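Local atomic coordinates of putative NAD(P)H-dependent FMN-containing oxidoreductase YwqN (Bacillus subtilis, PDB entry 1RLI), a protein that probably acts as an FMN-containing oxidoreductase that uses NADPH (or NADH) to reduce its flavin. Residues D[20-25]-D[172-177]; D[24-29]-D[74-79]; D[55-60]-D[90-95]; D[35-40]-D[63-68]. All coordinates share one frame; numbering follows the deposited sequence.

Interaction 1: D[20-25]-D[172-177]; sequences DVLAEK and SAASRL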
loop_
_atom_site.group_PDB
_atom_site.type_symbol
_atom_site.label_atom_id
_atom_site.label_comp_id
_atom_site.label_asym_id
_atom_site.label_seq_id
_atom_site.Cartn_x
_atom_site.Cartn_y
_atom_site.Cartn_z
ATOM N N ASP D 20 8.497 17.287 16.739
ATOM C CA ASP D 20 8.363 18.714 17.028
ATOM C C ASP D 20 9.225 19.534 16.084
ATOM O O ASP D 20 8.782 20.537 15.517
ATOM C CB ASP D 20 8.804 19.022 18.461
ATOM C CG ASP D 20 7.895 18.411 19.500
ATOM O OD1 ASP D 20 7.616 19.100 20.506
ATOM O OD2 ASP D 20 7.471 17.248 19.322
ATOM N N VAL D 21 10.467 19.099 15.934
ATOM C CA VAL D 21 11.427 19.770 15.074
ATOM C C VAL D 21 10.941 19.869 13.631
ATOM O O VAL D 21 10.948 20.949 13.053
ATOM C CB VAL D 21 12.796 19.043 15.110
ATOM C CG1 VAL D 21 13.739 19.637 14.074
ATOM C CG2 VAL D 21 13.408 19.154 16.509
ATOM N N LEU D 22 10.516 18.745 13.043
ATOM C CA LEU D 22 10.056 18.773 11.664
ATOM C C LEU D 22 8.822 19.640 11.488
ATOM O O LEU D 22 8.679 20.318 10.475
ATOM C CB LEU D 22 9.743 17.361 11.154
ATOM C CG LEU D 22 10.911 16.550 10.603
ATOM C CD1 LEU D 22 10.416 15.209 10.052
ATOM C CD2 LEU D 22 11.585 17.353 9.496
ATOM N N ALA D 23 7.932 19.614 12.476
ATOM C CA ALA D 23 6.712 20.408 12.392
ATOM C C ALA D 23 7.039 21.894 12.376
ATOM O O ALA D 23 6.432 22.661 11.628
ATOM C CB ALA D 23 5.792 20.091 13.553
ATOM N N GLU D 24 8.004 22.298 13.197
ATOM C CA GLU D 24 8.385 23.705 13.248
ATOM C C GLU D 24 8.916 24.201 11.907
ATOM O O GLU D 24 8.685 25.351 11.535
ATOM C CB GLU D 24 9.418 23.939 14.347
ATOM C CG GLU D 24 9.757 25.410 14.567
ATOM C CD GLU D 24 8.532 26.256 14.895
ATOM O OE1 GLU D 24 7.723 25.831 15.751
ATOM O OE2 GLU D 24 8.384 27.351 14.306
ATOM N N LYS D 25 9.622 23.336 11.179
ATOM C CA LYS D 25 10.162 23.692 9.868
ATOM C C LYS D 25 9.005 23.939 8.901
ATOM O O LYS D 25 9.059 24.842 8.057
ATOM C CB LYS D 25 11.037 22.556 9.316
ATOM C CG LYS D 25 12.198 22.155 10.217
ATOM C CD LYS D 25 13.325 23.176 10.203
ATOM C CE LYS D 25 14.049 23.172 8.864
ATOM N NZ LYS D 25 15.279 24.014 8.876
ATOM N N SER D 172 14.373 19.695 4.532
ATOM C CA SER D 172 13.998 20.578 3.426
ATOM C C SER D 172 12.620 20.233 2.899
ATOM O O SER D 172 11.896 21.108 2.416
ATOM C CB SER D 172 15.027 20.511 2.289
ATOM O OG SER D 172 15.207 19.191 1.851
ATOM N N ALA D 173 12.249 18.962 2.998
ATOM C CA ALA D 173 10.929 18.522 2.553
ATOM C C ALA D 173 9.880 19.153 3.477
ATOM O O ALA D 173 8.809 19.572 3.030
ATOM C CB ALA D 173 10.836 17.013 2.625
ATOM N N ALA D 174 10.184 19.206 4.766
ATOM C CA ALA D 174 9.245 19.792 5.730
ATOM C C ALA D 174 9.126 21.309 5.504
ATOM O O ALA D 174 8.040 21.878 5.574
ATOM C CB ALA D 174 9.707 19.480 7.170
ATOM N N SER D 175 10.244 21.959 5.214
ATOM C CA SER D 175 10.223 23.400 4.964
ATOM C C SER D 175 9.388 23.725 3.745
ATOM O O SER D 175 8.808 24.802 3.647
ATOM C CB SER D 175 11.637 23.933 4.736
ATOM O OG SER D 175 12.378 23.886 5.933
ATOM N N ARG D 176 9.333 22.794 2.799
ATOM C CA ARG D 176 8.563 23.017 1.590
ATOM C C ARG D 176 7.242 22.277 1.621
ATOM O O ARG D 176 6.603 22.103 0.590
ATOM C CB ARG D 176 9.396 22.581 0.377
ATOM C CG ARG D 176 10.733 23.319 0.296
ATOM C CD ARG D 176 11.621 22.778 -0.811
ATOM N NE ARG D 176 12.788 23.638 -1.026
ATOM C CZ ARG D 176 13.775 23.809 -0.153
ATOM N NH1 ARG D 176 13.764 23.173 1.015
ATOM N NH2 ARG D 176 14.775 24.633 -0.447
ATOM N N LEU D 177 6.818 21.856 2.808
ATOM C CA LEU D 177 5.586 21.083 2.928
ATOM C C LEU D 177 4.314 21.766 2.443
ATOM O O LEU D 177 3.572 21.207 1.643
ATOM C CB LEU D 177 5.369 20.654 4.375
ATOM C CG LEU D 177 4.209 19.668 4.567
ATOM C CD1 LEU D 177 4.448 18.390 3.745
ATOM C CD2 LEU D 177 4.091 19.343 6.041
#

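Interaction 2: D[24-29]-D[74-79]; sequences EKAVQG and ILIFAT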
loop_
_atom_site.group_PDB
_atom_site.type_symbol
_atom_site.label_atom_id
_atom_site.label_comp_id
_atom_site.label_asym_id
_atom_site.label_seq_id
_atom_site.Cartn_x
_atom_site.Cartn_y
_atom_site.Cartn_z
ATOM N N GLU D 24 8.004 22.298 13.197
ATOM C CA GLU D 24 8.385 23.705 13.248
ATOM C C GLU D 24 8.916 24.201 11.907
ATOM O O GLU D 24 8.685 25.351 11.535
ATOM C CB GLU D 24 9.418 23.939 14.347
ATOM C CG GLU D 24 9.757 25.410 14.567
ATOM C CD GLU D 24 8.532 26.256 14.895
ATOM O OE1 GLU D 24 7.723 25.831 15.751
ATOM O OE2 GLU D 24 8.384 27.351 14.306
ATOM N N LYS D 25 9.622 23.336 11.179
ATOM C CA LYS D 25 10.162 23.692 9.868
ATOM C C LYS D 25 9.005 23.939 8.901
ATOM O O LYS D 25 9.059 24.842 8.057
ATOM C CB LYS D 25 11.037 22.556 9.316
ATOM C CG LYS D 25 12.198 22.155 10.217
ATOM C CD LYS D 25 13.325 23.176 10.203
ATOM C CE LYS D 25 14.049 23.172 8.864
ATOM N NZ LYS D 25 15.279 24.014 8.876
ATOM N N ALA D 26 7.952 23.132 9.030
ATOM C CA ALA D 26 6.799 23.265 8.156
ATOM C C ALA D 26 5.956 24.512 8.427
ATOM O O ALA D 26 5.495 25.159 7.486
ATOM C CB ALA D 26 5.918 22.000 8.248
ATOM N N VAL D 27 5.764 24.859 9.698
ATOM C CA VAL D 27 4.938 26.012 10.060
ATOM C C VAL D 27 5.708 27.221 10.582
ATOM O O VAL D 27 5.111 28.107 11.206
ATOM C CB VAL D 27 3.890 25.646 11.143
ATOM C CG1 VAL D 27 2.991 24.524 10.651
ATOM C CG2 VAL D 27 4.594 25.247 12.427
ATOM N N GLN D 28 7.016 27.257 10.344
ATOM C CA GLN D 28 7.853 28.366 10.803
ATOM C C GLN D 28 7.274 29.739 10.433
ATOM O O GLN D 28 6.912 29.982 9.280
ATOM C CB GLN D 28 9.255 28.223 10.210
ATOM C CG GLN D 28 10.251 29.246 10.715
ATOM C CD GLN D 28 11.637 29.030 10.141
ATOM O OE1 GLN D 28 11.821 29.005 8.920
ATOM N NE2 GLN D 28 12.622 28.874 11.020
ATOM N N GLY D 29 7.163 30.629 11.417
ATOM C CA GLY D 29 6.652 31.964 11.143
ATOM C C GLY D 29 5.161 32.168 11.319
ATOM O O GLY D 29 4.718 33.244 11.729
ATOM N N ILE D 74 -6.106 24.502 7.753
ATOM C CA ILE D 74 -5.032 23.567 7.422
ATOM C C ILE D 74 -4.666 22.768 8.658
ATOM O O ILE D 74 -4.413 23.331 9.727
ATOM C CB ILE D 74 -3.768 24.308 6.934
ATOM C CG1 ILE D 74 -4.063 25.011 5.603
ATOM C CG2 ILE D 74 -2.611 23.324 6.797
ATOM C CD1 ILE D 74 -2.942 25.991 5.165
ATOM N N LEU D 75 -4.640 21.451 8.522
ATOM C CA LEU D 75 -4.284 20.607 9.661
ATOM C C LEU D 75 -3.048 19.778 9.352
ATOM O O LEU D 75 -3.023 19.076 8.336
ATOM C CB LEU D 75 -5.427 19.649 10.005
ATOM C CG LEU D 75 -6.813 20.235 10.284
ATOM C CD1 LEU D 75 -7.756 19.082 10.696
ATOM C CD2 LEU D 75 -6.725 21.287 11.378
ATOM N N ILE D 76 -2.044 19.844 10.230
ATOM C CA ILE D 76 -0.821 19.060 10.069
ATOM C C ILE D 76 -0.757 18.021 11.180
ATOM O O ILE D 76 -0.683 18.357 12.356
ATOM C CB ILE D 76 0.447 19.951 10.126
ATOM C CG1 ILE D 76 0.384 20.955 8.976
ATOM C CG2 ILE D 76 1.708 19.084 9.999
ATOM C CD1 ILE D 76 1.483 22.003 8.973
ATOM N N PHE D 77 -0.814 16.749 10.792
ATOM C CA PHE D 77 -0.773 15.661 11.768
ATOM C C PHE D 77 0.662 15.222 11.838
ATOM O O PHE D 77 1.208 14.750 10.848
ATOM C CB PHE D 77 -1.664 14.519 11.290
ATOM C CG PHE D 77 -3.120 14.859 11.310
ATOM C CD1 PHE D 77 -3.898 14.578 12.426
ATOM C CD2 PHE D 77 -3.706 15.517 10.230
ATOM C CE1 PHE D 77 -5.243 14.952 12.459
ATOM C CE2 PHE D 77 -5.041 15.889 10.265
ATOM C CZ PHE D 77 -5.807 15.603 11.388
ATOM N N ALA D 78 1.277 15.385 13.003
ATOM C CA ALA D 78 2.680 15.022 13.174
ATOM C C ALA D 78 2.789 13.850 14.123
ATOM O O ALA D 78 2.277 13.898 15.244
ATOM C CB ALA D 78 3.462 16.222 13.712
ATOM N N THR D 79 3.491 12.802 13.708
ATOM C CA THR D 79 3.568 11.631 14.580
ATOM C C THR D 79 4.794 10.765 14.422
ATOM O O THR D 79 5.370 10.691 13.350
ATOM C CB THR D 79 2.371 10.681 14.315
ATOM O OG1 THR D 79 2.420 9.556 15.209
ATOM C CG2 THR D 79 2.450 10.131 12.857
#

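Interaction 3: D[55-60]-D[90-95]; sequences FRPVQD and LKLFID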
loop_
_atom_site.group_PDB
_atom_site.type_symbol
_atom_site.label_atom_id
_atom_site.label_comp_id
_atom_site.label_asym_id
_atom_site.label_seq_id
_atom_site.Cartn_x
_atom_site.Cartn_y
_atom_site.Cartn_z
ATOM N N PHE D 55 3.424 4.974 28.263
ATOM C CA PHE D 55 2.363 5.907 28.597
ATOM C C PHE D 55 0.985 5.410 28.212
ATOM O O PHE D 55 0.817 4.366 27.566
ATOM C CB PHE D 55 2.576 7.255 27.892
ATOM C CG PHE D 55 3.893 7.907 28.195
ATOM C CD1 PHE D 55 5.060 7.474 27.578
ATOM C CD2 PHE D 55 3.964 8.965 29.101
ATOM C CE1 PHE D 55 6.286 8.086 27.860
ATOM C CE2 PHE D 55 5.181 9.577 29.387
ATOM C CZ PHE D 55 6.344 9.136 28.764
ATOM N N ARG D 56 0.003 6.195 28.628
ATOM C CA ARG D 56 -1.400 5.966 28.343
ATOM C C ARG D 56 -1.902 7.338 27.904
ATOM O O ARG D 56 -1.639 8.337 28.569
ATOM C CB ARG D 56 -2.133 5.532 29.614
ATOM C CG ARG D 56 -3.652 5.639 29.542
ATOM C CD ARG D 56 -4.253 5.699 30.945
ATOM N NE ARG D 56 -3.837 6.908 31.656
ATOM C CZ ARG D 56 -3.979 7.098 32.964
ATOM N NH1 ARG D 56 -4.529 6.158 33.719
ATOM N NH2 ARG D 56 -3.567 8.231 33.520
ATOM N N PRO D 57 -2.598 7.416 26.760
ATOM C CA PRO D 57 -3.096 8.724 26.328
ATOM C C PRO D 57 -4.112 9.299 27.315
ATOM O O PRO D 57 -4.884 8.557 27.943
ATOM C CB PRO D 57 -3.746 8.428 24.976
ATOM C CG PRO D 57 -2.937 7.242 24.465
ATOM C CD PRO D 57 -2.797 6.398 25.711
ATOM N N VAL D 58 -4.104 10.622 27.427
ATOM C CA VAL D 58 -5.023 11.349 28.295
ATOM C C VAL D 58 -5.863 12.212 27.370
ATOM O O VAL D 58 -5.316 13.016 26.616
ATOM C CB VAL D 58 -4.260 12.271 29.276
ATOM C CG1 VAL D 58 -5.258 13.075 30.122
ATOM C CG2 VAL D 58 -3.337 11.438 30.152
ATOM N N GLN D 59 -7.182 12.057 27.434
ATOM C CA GLN D 59 -8.062 12.818 26.557
ATOM C C GLN D 59 -9.051 13.705 27.293
ATOM O O GLN D 59 -10.138 13.969 26.800
ATOM C CB GLN D 59 -8.821 11.866 25.627
ATOM C CG GLN D 59 -7.936 11.037 24.710
ATOM C CD GLN D 59 -8.760 10.336 23.652
ATOM O OE1 GLN D 59 -9.848 9.857 23.938
ATOM N NE2 GLN D 59 -8.245 10.267 22.430
ATOM N N ASP D 60 -8.669 14.181 28.472
ATOM C CA ASP D 60 -9.555 15.045 29.236
ATOM C C ASP D 60 -9.852 16.327 28.475
ATOM O O ASP D 60 -10.944 16.898 28.612
ATOM C CB ASP D 60 -8.924 15.391 30.592
ATOM C CG ASP D 60 -8.810 14.185 31.511
ATOM O OD1 ASP D 60 -8.240 13.155 31.095
ATOM O OD2 ASP D 60 -9.292 14.267 32.661
ATOM N N LEU D 90 -2.153 9.606 18.849
ATOM C CA LEU D 90 -2.854 10.048 17.642
ATOM C C LEU D 90 -3.906 9.038 17.216
ATOM O O LEU D 90 -4.972 9.422 16.701
ATOM C CB LEU D 90 -1.879 10.316 16.480
ATOM C CG LEU D 90 -2.517 10.918 15.211
ATOM C CD1 LEU D 90 -3.243 12.237 15.553
ATOM C CD2 LEU D 90 -1.444 11.189 14.155
ATOM N N LYS D 91 -3.637 7.751 17.423
ATOM C CA LYS D 91 -4.608 6.700 17.063
ATOM C C LYS D 91 -5.889 6.828 17.907
ATOM O O LYS D 91 -6.995 6.759 17.366
ATOM C CB LYS D 91 -3.984 5.309 17.250
ATOM C CG LYS D 91 -4.950 4.130 17.142
ATOM C CD LYS D 91 -5.601 4.051 15.777
ATOM C CE LYS D 91 -6.417 2.758 15.651
ATOM N NZ LYS D 91 -7.274 2.802 14.430
ATOM N N LEU D 92 -5.758 7.052 19.219
ATOM C CA LEU D 92 -6.956 7.184 20.050
ATOM C C LEU D 92 -7.696 8.485 19.732
ATOM O O LEU D 92 -8.935 8.549 19.828
ATOM C CB LEU D 92 -6.593 7.117 21.549
ATOM C CG LEU D 92 -6.631 5.703 22.158
ATOM C CD1 LEU D 92 -5.699 4.753 21.382
ATOM C CD2 LEU D 92 -6.252 5.775 23.639
ATOM N N PHE D 93 -6.946 9.521 19.340
ATOM C CA PHE D 93 -7.550 10.813 18.982
ATOM C C PHE D 93 -8.401 10.657 17.715
ATOM O O PHE D 93 -9.583 11.021 17.683
ATOM C CB PHE D 93 -6.453 11.848 18.724
ATOM C CG PHE D 93 -6.984 13.179 18.274
ATOM C CD1 PHE D 93 -7.651 14.017 19.172
ATOM C CD2 PHE D 93 -6.840 13.582 16.950
ATOM C CE1 PHE D 93 -8.170 15.256 18.747
ATOM C CE2 PHE D 93 -7.352 14.817 16.510
ATOM C CZ PHE D 93 -8.019 15.655 17.420
ATOM N N ILE D 94 -7.804 10.106 16.659
ATOM C CA ILE D 94 -8.559 9.913 15.423
ATOM C C ILE D 94 -9.729 8.920 15.619
ATOM O O ILE D 94 -10.827 9.150 15.097
ATOM C CB ILE D 94 -7.593 9.465 14.273
ATOM C CG1 ILE D 94 -6.669 10.648 13.933
ATOM C CG2 ILE D 94 -8.374 9.025 13.024
ATOM C CD1 ILE D 94 -5.516 10.302 12.954
ATOM N N ASP D 95 -9.523 7.845 16.381
ATOM C CA ASP D 95 -10.602 6.876 16.584
ATOM C C ASP D 95 -11.829 7.566 17.204
ATOM O O ASP D 95 -12.968 7.185 16.914
ATOM C CB ASP D 95 -10.192 5.730 17.523
ATOM C CG ASP D 95 -9.333 4.653 16.843
ATOM O OD1 ASP D 95 -9.138 4.688 15.613
ATOM O OD2 ASP D 95 -8.865 3.758 17.581
#

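Interaction 4: D[35-40]-D[63-68]; sequences IYLQKY and DSIIER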
loop_
_atom_site.group_PDB
_atom_site.type_symbol
_atom_site.label_atom_id
_atom_site.label_comp_id
_atom_site.label_asym_id
_atom_site.label_seq_id
_atom_site.Cartn_x
_atom_site.Cartn_y
_atom_site.Cartn_z
ATOM N N ILE D 35 -1.152 21.932 18.963
ATOM C CA ILE D 35 -1.858 20.968 19.790
ATOM C C ILE D 35 -0.930 19.814 20.134
ATOM O O ILE D 35 -0.230 19.264 19.268
ATOM C CB ILE D 35 -3.109 20.431 19.043
ATOM C CG1 ILE D 35 -4.131 21.562 18.887
ATOM C CG2 ILE D 35 -3.708 19.244 19.788
ATOM C CD1 ILE D 35 -5.158 21.314 17.813
ATOM N N TYR D 36 -0.894 19.459 21.409
ATOM C CA TYR D 36 -0.067 18.355 21.836
ATOM C C TYR D 36 -1.010 17.362 22.480
ATOM O O TYR D 36 -1.799 17.727 23.358
ATOM C CB TYR D 36 0.983 18.838 22.830
ATOM C CG TYR D 36 1.812 19.972 22.289
ATOM C CD1 TYR D 36 1.345 21.290 22.344
ATOM C CD2 TYR D 36 3.059 19.738 21.715
ATOM C CE1 TYR D 36 2.107 22.336 21.851
ATOM C CE2 TYR D 36 3.829 20.786 21.215
ATOM C CZ TYR D 36 3.346 22.075 21.292
ATOM O OH TYR D 36 4.114 23.117 20.832
ATOM N N LEU D 37 -0.962 16.115 22.027
ATOM C CA LEU D 37 -1.843 15.105 22.588
ATOM C C LEU D 37 -1.184 14.602 23.866
ATOM O O LEU D 37 -0.108 14.032 23.837
ATOM C CB LEU D 37 -2.047 13.968 21.581
ATOM C CG LEU D 37 -2.713 14.457 20.284
ATOM C CD1 LEU D 37 -2.855 13.302 19.301
ATOM C CD2 LEU D 37 -4.083 15.042 20.588
ATOM N N GLN D 38 -1.855 14.834 24.983
ATOM C CA GLN D 38 -1.348 14.469 26.297
ATOM C C GLN D 38 -1.222 12.968 26.535
ATOM O O GLN D 38 -1.992 12.176 25.996
ATOM C CB GLN D 38 -2.276 15.079 27.355
ATOM C CG GLN D 38 -1.586 15.717 28.550
ATOM C CD GLN D 38 -2.573 16.433 29.470
ATOM O OE1 GLN D 38 -2.183 17.054 30.462
ATOM N NE2 GLN D 38 -3.858 16.349 29.139
ATOM N N LYS D 39 -0.217 12.583 27.322
ATOM C CA LYS D 39 -0.031 11.185 27.699
ATOM C C LYS D 39 0.576 11.167 29.092
ATOM O O LYS D 39 1.363 12.047 29.459
ATOM C CB LYS D 39 0.835 10.410 26.694
ATOM C CG LYS D 39 2.246 10.885 26.479
ATOM C CD LYS D 39 2.839 10.149 25.278
ATOM C CE LYS D 39 4.293 10.513 25.044
ATOM N NZ LYS D 39 4.811 9.907 23.789
ATOM N N TYR D 40 0.177 10.167 29.867
ATOM C CA TYR D 40 0.595 10.037 31.252
ATOM C C TYR D 40 1.321 8.702 31.445
ATOM O O TYR D 40 0.894 7.674 30.916
ATOM C CB TYR D 40 -0.664 10.098 32.124
ATOM C CG TYR D 40 -0.445 10.389 33.585
ATOM C CD1 TYR D 40 -0.108 11.670 34.020
ATOM C CD2 TYR D 40 -0.576 9.380 34.539
ATOM C CE1 TYR D 40 0.096 11.940 35.377
ATOM C CE2 TYR D 40 -0.373 9.638 35.892
ATOM C CZ TYR D 40 -0.035 10.918 36.302
ATOM O OH TYR D 40 0.202 11.162 37.638
ATOM N N ASP D 63 -12.445 17.726 23.830
ATOM C CA ASP D 63 -13.392 18.703 23.283
ATOM C C ASP D 63 -12.722 20.040 22.981
ATOM O O ASP D 63 -13.041 20.670 21.979
ATOM C CB ASP D 63 -14.577 18.951 24.238
ATOM C CG ASP D 63 -15.460 17.726 24.410
ATOM O OD1 ASP D 63 -15.495 16.872 23.493
ATOM O OD2 ASP D 63 -16.131 17.624 25.467
ATOM N N SER D 64 -11.817 20.485 23.851
ATOM C CA SER D 64 -11.100 21.743 23.621
ATOM C C SER D 64 -10.244 21.648 22.358
ATOM O O SER D 64 -10.076 22.630 21.620
ATOM C CB SER D 64 -10.199 22.074 24.815
ATOM O OG SER D 64 -10.984 22.536 25.895
ATOM N N ILE D 65 -9.694 20.463 22.115
ATOM C CA ILE D 65 -8.860 20.255 20.936
ATOM C C ILE D 65 -9.705 20.321 19.669
ATOM O O ILE D 65 -9.344 20.996 18.698
ATOM C CB ILE D 65 -8.111 18.917 21.036
ATOM C CG1 ILE D 65 -7.079 19.031 22.162
ATOM C CG2 ILE D 65 -7.426 18.564 19.682
ATOM C CD1 ILE D 65 -6.316 17.749 22.484
ATOM N N ILE D 66 -10.852 19.650 19.690
ATOM C CA ILE D 66 -11.735 19.650 18.536
ATOM C C ILE D 66 -12.162 21.082 18.237
ATOM O O ILE D 66 -12.220 21.498 17.075
ATOM C CB ILE D 66 -12.988 18.793 18.792
ATOM C CG1 ILE D 66 -12.610 17.305 18.897
ATOM C CG2 ILE D 66 -13.974 18.976 17.675
ATOM C CD1 ILE D 66 -11.950 16.705 17.607
ATOM N N GLU D 67 -12.474 21.834 19.293
ATOM C CA GLU D 67 -12.889 23.229 19.117
ATOM C C GLU D 67 -11.820 24.028 18.371
ATOM O O GLU D 67 -12.119 24.798 17.454
ATOM C CB GLU D 67 -13.149 23.884 20.475
ATOM C CG GLU D 67 -14.424 23.418 21.150
ATOM C CD GLU D 67 -15.668 24.071 20.566
ATOM O OE1 GLU D 67 -15.576 24.653 19.462
ATOM O OE2 GLU D 67 -16.740 23.995 21.209
ATOM N N ARG D 68 -10.567 23.841 18.762
ATOM C CA ARG D 68 -9.476 24.564 18.121
ATOM C C ARG D 68 -9.260 24.102 16.688
ATOM O O ARG D 68 -9.061 24.921 15.785
ATOM C CB ARG D 68 -8.201 24.400 18.941
ATOM C CG ARG D 68 -8.280 25.133 20.255
ATOM C CD ARG D 68 -7.179 24.712 21.179
ATOM N NE ARG D 68 -5.856 25.041 20.670
ATOM C CZ ARG D 68 -4.747 24.432 21.073
ATOM N NH1 ARG D 68 -4.824 23.467 21.984
ATOM N NH2 ARG D 68 -3.570 24.786 20.577
HETATM O O HOH W 1 -2.826 21.262 23.151
#

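Interaction 1: D[20-25]-D[172-177]
Two helices lying on the same face of the central sheet of this flavodoxin-like fold meet here, helix 18-27 and the C-terminal helix 168-175, with L22 and K25 of the first set against A174 and S175 of the second. A174 does most of the work on its side, because its methyl packs on L22 and also meets K25. CB of A174 lies 3.6 Å from the carbonyl O of L22 and 3.7 Å from CD2 of the same leucine, so it rests on backbone and side chain at once. One turn further on, CB of K25 comes to 4.0 Å of A174 CB, and there the backbones are close: the CA atoms of K25 and S175 are 4.9 Å apart. The K25 chain is folded at both middle bonds (chi2 -74°, chi3 -70°), which leaves CE 3.4 Å from S175 OG. This is a touch of carbon on oxygen; no hydrogen bond crosses the contact, and S175 OG is instead bonded to L171 O of its own helix. Just past the end of helix 168-175, R176 folds back, and its NH1 bonds S172 O at 3.1 Å with the acceptor in the guanidinium plane, while the R176 backbone N reaches that oxygen from the other face of the S172 carbonyl plane. R176 packs on S172 of the second subunit, and S172 on R176 of that chain. Beneath the helix pair lies the sheet: L22 reaches down to I121 and V123 of strand 117-124, and A173 and L177 touch V154 of strand 149-157.

Interaction 2: D[24-29]-D[74-79]
I76 carries the larger share of this contact, pushing its side chain up from strand 74-80 to meet V27 and, more loosely, A26 near the end of helix 18-27. This is the helix-on-sheet packing of a flavodoxin-like α/β sandwich: the helix belongs to the connection between parallel strands 6-10 and 33-41, and I76 reaches it from the strand on the other side of 6-10. The backbones stay well apart, with 8.9 Å between the CA atoms of A26 and I76, so the two segments meet through side chains. In I76, CG1 sits beside the backbone N and the chain then runs straight on to the terminal methyl (chi2 174°), and it is this CD1 that does all the touching. A26 presents nothing but its CB, 4.5 Å from I76 CD1, a distance at which the two just brush. A26 also packs on I121 of strand 117-124 and on L177, and I76 shares the I121 contact. V27 likewise looks down on the sheet, touching I6 and V8 of strand 6-10. Alternation along the strand sends the flanking L75 and F77 to the other face, where the F77 ring meets that of F143. No hydrogen bond crosses between the two segments, and all three touching residues are buried. The V27 and I76 side chains run past each other in opposite directions, and where they overlap V27 CG1 and I76 CD1 are only 3.4 Å apart, tighter than ordinary methyl packing.

Interaction 3: D[55-60]-D[90-95]
P57 and L92 make the apolar half of this contact, the proline ring meeting one methyl of the leucine. CD2 of L92 lies 3.7 Å from P57 CG and 3.9 Å from P57 CB, and the two side chains cross at about a right angle. Both also pack against the third subunit: P57 on L92 of that chain, L92 on its G88. The polar half belongs to Q59, whose NE2 donates to L92 O at 3.2 Å with an N-H...O angle of 154°. Its CG sits beside the backbone N (chi1 -61°) and the extended chain brings NE2 to the helix. The acceptor lies close to the amide plane of Q59, yet the donor stands above the L92 carbonyl plane, 72° out of it, so the bond uses the flank of the oxygen and not a lone pair. NE2 is also 3.4 Å from F93 N, but these are two donors. The contact joins strand 55-57, an antiparallel addition at the edge of the parallel flavodoxin-like sheet, and the turn after it, to helix 88-95. At the other end of the amide, Q59 OE1 accepts from R96 NH1, so both ends are held and its rotation is fixed. An alanine in place of Q59 is likely to leave the R96 guanidinium without this acceptor and strip L92 O of its side-chain donor. Among aromatic contacts, the F93 ring stands edge-to-face with W97 and also meets Y62. Within the helix, the salt bridge from K91 NZ to D95 OD1 is 2.9 Å long and takes the syn lone pair of that oxygen.

Interaction 4: D[35-40]-D[63-68]
This is buried strand-to-helix packing: I35 of strand 33-41 and L37 in the break of that strand lie against I65 and R68 of helix 62-70. In the flavodoxin-like sandwich, helix 62-70 lies on the sheet face away from helix 18-27, and the contact forms part of the layer between helix and sheet. The isoleucines meet at an oblique angle, I35 CG2 being 3.8 Å from I65 CG2, with I35 CD1 close to the same methyl. I65 is shared, because its CD1 runs on to L37 CD2 at 4.0 Å. On the helix side, F93 of helix 88-95 backs I65. CG1 of I35, which bears that CD1, also lies against R68: 3.7 Å from R68 CZ and 3.5 Å above the guanidinium plane, offset toward its rim. A bend at chi3 (63°) turns the end of the arginine back over the isoleucine. The strongest polar partner of R68 lies outside the two segments: NH2 forms a salt bridge with E33 and also bonds H34 O. A glycine at I35 would probably open a gap beneath I65 and leave this face of the R68 guanidinium without its apolar support. At the guanidinium edge a water, lying in the plane of the group, ties arginine to strand: it accepts from R68 NH1 at 3.2 Å and from the backbone N of Y36, also at 3.2 Å.

Interactions 1 and 2 work on one face of the sheet and share E24 and K25 of helix 18-27; the A26 methyl of interaction 2 lies 3.4 Å from A174 O of interaction 1. Interactions 3 and 4 are centred about 9 Å apart and touch directly: R56 N lies 2.9 Å from Y40 O, probably a hydrogen bond joining strands 55-57 and 33-41, and F93 packs on I65. L90 links interaction 3 to interaction 2 through F77 and T79. No flavin is bound here; a platinum ion lies about 5 Å from the P57 side chain, and the side chains of L22 and L37 are each about 9 Å from one, not necessarily the same.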